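Local coordinates for putative ABC transporter amino acid-binding protein (Sinorhizobium meliloti, PDB 2Q88) that binds the compatible solute ectoine, probably delivering it to an ABC transporter for uptake in osmoprotection, at residues 20-23 with 24-27; 248-251 with 252-256. All blocks are in the same frame, centred on the assembly; numbering follows the deposited sequence.

Contact 1: residues 20-23 with 24-27. With 4CS ((4S)-2-methyl-1,4,5,6-tetrahydropyrimidine-4-carboxylic acid), chain F.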
ATOM      1  N   ALA A  20       1.024   3.535   6.759  1.00 28.75           N
ATOM      2  CA  ALA A  20       1.133   2.320   7.575  1.00 29.10           C
ATOM      3  C   ALA A  20       2.530   2.007   8.099  1.00 29.68           C
ATOM      4  O   ALA A  20       2.673   1.116   8.940  1.00 31.07           O
ATOM      5  CB  ALA A  20       0.584   1.117   6.825  1.00 30.14           C
ATOM      6  N   ASN A  21       3.547   2.716   7.610  1.00 28.78           N
ATOM      7  CA  ASN A  21       4.958   2.406   7.925  1.00 28.50           C
ATOM      8  C   ASN A  21       5.405   1.043   7.347  1.00 27.36           C
ATOM      9  O   ASN A  21       5.642   0.084   8.076  1.00 27.65           O
ATOM     10  CB  ASN A  21       5.237   2.494   9.432  1.00 29.44           C
ATOM     11  CG  ASN A  21       6.716   2.619   9.745  1.00 30.92           C
ATOM     12  OD1 ASN A  21       7.527   2.947   8.874  1.00 31.76           O
ATOM     13  ND2 ASN A  21       7.077   2.359  10.994  1.00 33.91           N
ATOM     14  N   GLU A  22       5.492   0.978   6.025  1.00 25.44           N
ATOM     15  CA  GLU A  22       5.853  -0.249   5.306  1.00 24.39           C
ATOM     16  C   GLU A  22       6.757   0.132   4.134  1.00 23.22           C
ATOM     17  O   GLU A  22       6.275   0.338   3.019  1.00 22.65           O
ATOM     18  CB  GLU A  22       4.598  -0.976   4.808  1.00 24.51           C
ATOM     19  CG  GLU A  22       4.889  -2.290   4.072  1.00 24.70           C
ATOM     20  CD  GLU A  22       3.656  -2.899   3.428  1.00 25.30           C
ATOM     21  OE1 GLU A  22       2.629  -3.014   4.131  1.00 25.76           O
ATOM     22  OE2 GLU A  22       3.717  -3.280   2.224  1.00 25.27           O
ATOM     23  N   PRO A  23       8.060   0.282   4.389  1.00 22.16           N
ATOM     24  CA  PRO A  23       8.998   0.641   3.325  1.00 21.67           C
ATOM     25  C   PRO A  23       8.964  -0.376   2.173  1.00 21.18           C
ATOM     26  O   PRO A  23       8.844  -1.575   2.444  1.00 21.71           O
ATOM     27  CB  PRO A  23      10.373   0.621   4.024  1.00 21.45           C
ATOM     28  CG  PRO A  23      10.098   0.739   5.501  1.00 21.59           C
ATOM     29  CD  PRO A  23       8.709   0.171   5.712  1.00 22.42           C
ATOM     30  N   PRO A  24       9.130   0.054   0.918  1.00 20.75           N
ATOM     31  CA  PRO A  24       9.358   1.449   0.517  1.00 20.44           C
ATOM     32  C   PRO A  24       8.116   2.276   0.154  1.00 20.87           C
ATOM     33  O   PRO A  24       8.262   3.356  -0.437  1.00 21.75           O
ATOM     34  CB  PRO A  24      10.204   1.281  -0.743  1.00 21.51           C
ATOM     35  CG  PRO A  24       9.631   0.044  -1.389  1.00 19.93           C
ATOM     36  CD  PRO A  24       9.242  -0.861  -0.230  1.00 19.94           C
ATOM     37  N   PHE A  25       6.923   1.796   0.497  1.00 19.67           N
ATOM     38  CA  PHE A  25       5.696   2.563   0.285  1.00 20.22           C
ATOM     39  C   PHE A  25       5.612   3.769   1.228  1.00 21.15           C
ATOM     40  O   PHE A  25       5.306   4.876   0.787  1.00 21.20           O
ATOM     41  CB  PHE A  25       4.467   1.680   0.467  1.00 20.13           C
ATOM     42  CG  PHE A  25       4.346   0.588  -0.563  1.00 19.70           C
ATOM     43  CD1 PHE A  25       5.015  -0.616  -0.401  1.00 20.35           C
ATOM     44  CD2 PHE A  25       3.542   0.761  -1.689  1.00 20.22           C
ATOM     45  CE1 PHE A  25       4.894  -1.647  -1.356  1.00 19.37           C
ATOM     46  CE2 PHE A  25       3.408  -0.259  -2.642  1.00 19.64           C
ATOM     47  CZ  PHE A  25       4.086  -1.462  -2.472  1.00 20.54           C
ATOM     48  N   THR A  26       5.878   3.538   2.515  1.00 21.24           N
ATOM     49  CA  THR A  26       5.840   4.587   3.550  1.00 22.70           C
ATOM     50  C   THR A  26       6.916   4.256   4.558  1.00 23.11           C
ATOM     51  O   THR A  26       7.227   3.085   4.779  1.00 23.09           O
ATOM     52  CB  THR A  26       4.486   4.628   4.299  1.00 22.65           C
ATOM     53  OG1 THR A  26       4.200   3.333   4.831  1.00 24.95           O
ATOM     54  CG2 THR A  26       3.302   4.921   3.354  1.00 23.33           C
ATOM     55  N   ALA A  27       7.485   5.276   5.186  1.00 23.86           N
ATOM     56  CA  ALA A  27       8.531   5.067   6.181  1.00 24.78           C
ATOM     57  C   ALA A  27       8.535   6.276   7.094  1.00 25.86           C
ATOM     58  O   ALA A  27       8.138   7.355   6.674  1.00 25.07           O
ATOM     59  CB  ALA A  27       9.890   4.919   5.510  1.00 25.12           C
TER
HETATM   60  O   4CS F 501      -4.084  -3.668   1.059  1.00 22.38           O
HETATM   61  C   4CS F 501      -3.177  -3.040   0.513  1.00 21.89           C
HETATM   62  OXT 4CS F 501      -3.441  -2.054  -0.185  1.00 22.40           O
HETATM   63  CA  4CS F 501      -1.732  -3.494   0.674  1.00 21.02           C
HETATM   64  CB  4CS F 501      -1.409  -3.976   2.075  1.00 20.98           C
HETATM   65  CAD 4CS F 501       0.045  -4.456   2.133  1.00 20.33           C
HETATM   66  NAG 4CS F 501       0.944  -3.365   1.674  1.00 20.20           N
HETATM   67  CAI 4CS F 501       0.504  -2.391   0.764  1.00 20.63           C
HETATM   68  CAA 4CS F 501       1.447  -1.262   0.314  1.00 20.18           C
HETATM   69  N   4CS F 501      -0.810  -2.413   0.279  1.00 20.65           N

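Contact 2: residues 248-251 with 252-256. With CD (cadmium ion), chain B.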
ATOM      1  N   THR A 248      -1.552   2.340 -17.189  1.00 30.18           N
ATOM      2  CA  THR A 248      -2.919   2.013 -16.764  1.00 29.60           C
ATOM      3  C   THR A 248      -3.699   3.232 -16.247  1.00 29.26           C
ATOM      4  O   THR A 248      -3.185   4.353 -16.259  1.00 28.95           O
ATOM      5  CB  THR A 248      -2.907   0.798 -15.764  1.00 29.90           C
ATOM      6  OG1 THR A 248      -4.250   0.374 -15.487  1.00 29.95           O
ATOM      7  CG2 THR A 248      -2.324   1.181 -14.383  1.00 29.34           C
ATOM      8  N   THR A 249      -4.952   3.031 -15.840  1.00 28.75           N
ATOM      9  CA  THR A 249      -5.789   4.139 -15.376  1.00 28.18           C
ATOM     10  C   THR A 249      -6.627   3.714 -14.190  1.00 27.89           C
ATOM     11  O   THR A 249      -6.800   2.520 -13.946  1.00 27.84           O
ATOM     12  CB  THR A 249      -6.744   4.654 -16.481  1.00 28.67           C
ATOM     13  OG1 THR A 249      -7.644   3.605 -16.858  1.00 27.08           O
ATOM     14  CG2 THR A 249      -6.006   5.010 -17.764  1.00 28.87           C
ATOM     15  N   ARG A 250      -7.174   4.698 -13.480  1.00 27.63           N
ATOM     16  CA  ARG A 250      -8.059   4.428 -12.357  1.00 27.74           C
ATOM     17  C   ARG A 250      -9.259   3.588 -12.790  1.00 28.84           C
ATOM     18  O   ARG A 250      -9.602   2.623 -12.124  1.00 28.40           O
ATOM     19  CB  ARG A 250      -8.513   5.732 -11.695  1.00 27.88           C
ATOM     20  CG  ARG A 250      -9.383   5.550 -10.450  1.00 26.95           C
ATOM     21  CD  ARG A 250     -10.129   6.806 -10.000  1.00 27.36           C
ATOM     22  NE  ARG A 250     -10.792   7.517 -11.108  1.00 27.08           N
ATOM     23  CZ  ARG A 250     -10.445   8.735 -11.532  1.00 26.70           C
ATOM     24  NH1 ARG A 250      -9.445   9.394 -10.949  1.00 23.19           N
ATOM     25  NH2 ARG A 250     -11.097   9.291 -12.546  1.00 24.67           N
ATOM     26  N   GLU A 251      -9.879   3.929 -13.920  1.00 29.31           N
ATOM     27  CA  GLU A 251     -11.077   3.187 -14.331  1.00 30.93           C
ATOM     28  C   GLU A 251     -10.796   1.723 -14.685  1.00 31.00           C
ATOM     29  O   GLU A 251     -11.596   0.850 -14.354  1.00 31.59           O
ATOM     30  CB  GLU A 251     -11.845   3.897 -15.444  1.00 31.18           C
ATOM     31  CG  GLU A 251     -13.329   3.526 -15.444  1.00 33.96           C
ATOM     32  CD  GLU A 251     -14.025   3.834 -16.751  1.00 37.73           C
ATOM     33  OE1 GLU A 251     -15.281   3.853 -16.774  1.00 41.90           O
ATOM     34  OE2 GLU A 251     -13.331   4.048 -17.767  1.00 39.69           O
ATOM     35  N   LYS A 252      -9.656   1.444 -15.315  1.00 31.70           N
ATOM     36  CA  LYS A 252      -9.245   0.054 -15.603  1.00 32.11           C
ATOM     37  C   LYS A 252      -8.961  -0.785 -14.348  1.00 32.17           C
ATOM     38  O   LYS A 252      -9.320  -1.965 -14.283  1.00 31.99           O
ATOM     39  CB  LYS A 252      -8.015   0.028 -16.503  1.00 32.44           C
ATOM     40  CG  LYS A 252      -8.273   0.350 -17.969  1.00 33.65           C
ATOM     41  CD  LYS A 252      -6.983   0.848 -18.614  1.00 35.36           C
ATOM     42  CE  LYS A 252      -6.954   0.607 -20.116  1.00 37.90           C
ATOM     43  NZ  LYS A 252      -5.615   0.994 -20.670  1.00 39.40           N
ATOM     44  N   LEU A 253      -8.290  -0.186 -13.366  1.00 32.01           N
ATOM     45  CA  LEU A 253      -7.966  -0.882 -12.121  1.00 32.22           C
ATOM     46  C   LEU A 253      -9.198  -1.064 -11.241  1.00 32.54           C
ATOM     47  O   LEU A 253      -9.254  -1.982 -10.432  1.00 32.10           O
ATOM     48  CB  LEU A 253      -6.886  -0.126 -11.342  1.00 32.07           C
ATOM     49  CG  LEU A 253      -5.538   0.131 -12.018  1.00 32.25           C
ATOM     50  CD1 LEU A 253      -4.789   1.196 -11.252  1.00 32.59           C
ATOM     51  CD2 LEU A 253      -4.722  -1.137 -12.126  1.00 33.29           C
ATOM     52  N   CYS A 254     -10.174  -0.176 -11.405  1.00 33.42           N
ATOM     53  CA  CYS A 254     -11.401  -0.186 -10.611  1.00 34.73           C
ATOM     54  C   CYS A 254     -12.548  -0.962 -11.260  1.00 35.51           C
ATOM     55  O   CYS A 254     -13.588  -1.177 -10.629  1.00 35.21           O
ATOM     56  CB  CYS A 254     -11.848   1.248 -10.321  1.00 34.73           C
ATOM     57  SG  CYS A 254     -10.746   2.143  -9.192  1.00 35.66           S
ATOM     58  N   ALA A 255     -12.357  -1.382 -12.510  1.00 36.89           N
ATOM     59  CA  ALA A 255     -13.417  -2.047 -13.273  1.00 38.29           C
ATOM     60  C   ALA A 255     -13.773  -3.425 -12.719  1.00 39.49           C
ATOM     61  O   ALA A 255     -12.927  -4.104 -12.129  1.00 39.72           O
ATOM     62  CB  ALA A 255     -13.029  -2.146 -14.744  1.00 38.07           C
ATOM     63  N   ALA A 256     -15.032  -3.826 -12.901  1.00 40.78           N
ATOM     64  CA  ALA A 256     -15.462  -5.186 -12.597  1.00 42.08           C
ATOM     65  C   ALA A 256     -14.752  -6.130 -13.564  1.00 42.94           C
ATOM     66  O   ALA A 256     -15.211  -6.349 -14.689  1.00 43.34           O
ATOM     67  CB  ALA A 256     -16.976  -5.310 -12.720  1.00 42.10           C
TER
HETATM   68 CD    CD B 601     -14.930   5.797 -18.745  0.50 30.83          CD
HETATM   69  O   HOH W   1     -13.192   7.540 -18.370  1.00 25.78           O
HETATM   70  O   HOH W   2     -14.987   4.397 -20.518  1.00 32.86           O
HETATM   71  O   HOH W   3     -15.407   6.411 -17.410  1.00 16.81           O

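Contact 1: residues 20-23 with 24-27
The ectoine-pocket loop between strands 14-19 and 27-28 bends sharply at the cis peptide bond joining P23 to P24, a type VIa turn that brings E22 and F25 to the ligand together. E22 O receives two backbone donors: F25 N closes the turn with a weak bond, and T26 N lies 3.3 Å from E22 O, well above the carbonyl plane. In return, T26 OG1 accepts from E22 N at 2.9 Å. Swung between the backbone N and the carbonyl carbon of its own residue (chi1 55°), that hydroxyl faces back across the turn. The E22 side chain reaches out extended, its carboxylate straddling NAG of ectoine: OE2 takes the straighter bond (2.8 Å, 166°), OE1 a weak one. S176 and Y61 also hydrogen-bond to OE2 and OE1, fixing the carboxylate's rotation. F25 lays one face under the ectoine methyl CAA, which sits over the ring centre and 3.5 Å from CD2 in a CH-pi contact. Replacing F25 by alanine would probably leave the methyl without its aromatic floor and open a gap beneath the ligand. Carboxylate and ring together suit a cationic, methyl-bearing ring, whose charge E22 probably balances.

Contact 2: residues 248-251 with 252-256
A chi1 of 62° tucks the hydroxyl of T249 in over its own main chain, pointing OG1 at the first turn of helix 250-254, while K252, whose CG lies beside the backbone N (chi1 -76°), sends its extended chain back across that hydroxyl. T249 is the N-cap: its OG1 accepts from K252 N in a weak but fairly straight bond of 3.3 Å. The same oxygen lies 3.3 Å from K252 CD, so the aliphatic part of the lysine covers the cap. Helical bonding then takes over. L253 N donates to T249 O at 3.1 Å, and C254 N donates to R250 O at 2.9 Å with a more bent N-H...O angle of 136°. Just ahead of the cap, the side chain of T248 meets that of L253 at about a right angle, OG1 coming 3.7 Å from L253 CG and the methyl CG2 resting against both leucine methyls. P95 and C202 also touch T248 and L253. On another side, C254 SG lies 3.9 Å from R250 CG and forms the disulfide to C87. The guanidinium of R250 turns elsewhere, where NH1 hydrogen-bonds to Y92 O; its backbone N donates to Q94 OE1. E251 reaches outward and chelates a cadmium ion through both carboxylate oxygens, OE2 at 2.6 Å from the metal and OE1 slightly farther; three waters are modelled beside the metal, one of them doubtfully close. Chemically, this short helix near the C terminus is capped by a hydroxyl, joined covalently to the 84-87 region and packed by leucine on its inner side, while on its surface the metal probably offsets the carboxylate charge of E251.

How the contacts relate
From the N terminus, contact 1 comes first, closing the tight loop that leads from strand 14-19 into strand 27-28. Contact 2 opens more than 200 residues later and winds up helix 250-254 near the C terminus. The two are in series, neither nesting nor crossing, with centres 24 Å apart and nearest atoms about 12 Å apart. Contact 1 lies at the cleft between the two lobes expected of this family, meeting strand 169-173 and helix 174-184 beside the ligand. Contact 2 is peripheral, packing on strand 201-202 and the loop at Q94 and P95. Its disulfide ends at C87, next to R86, which also binds ectoine, so helix 84-87 connects the two regions indirectly.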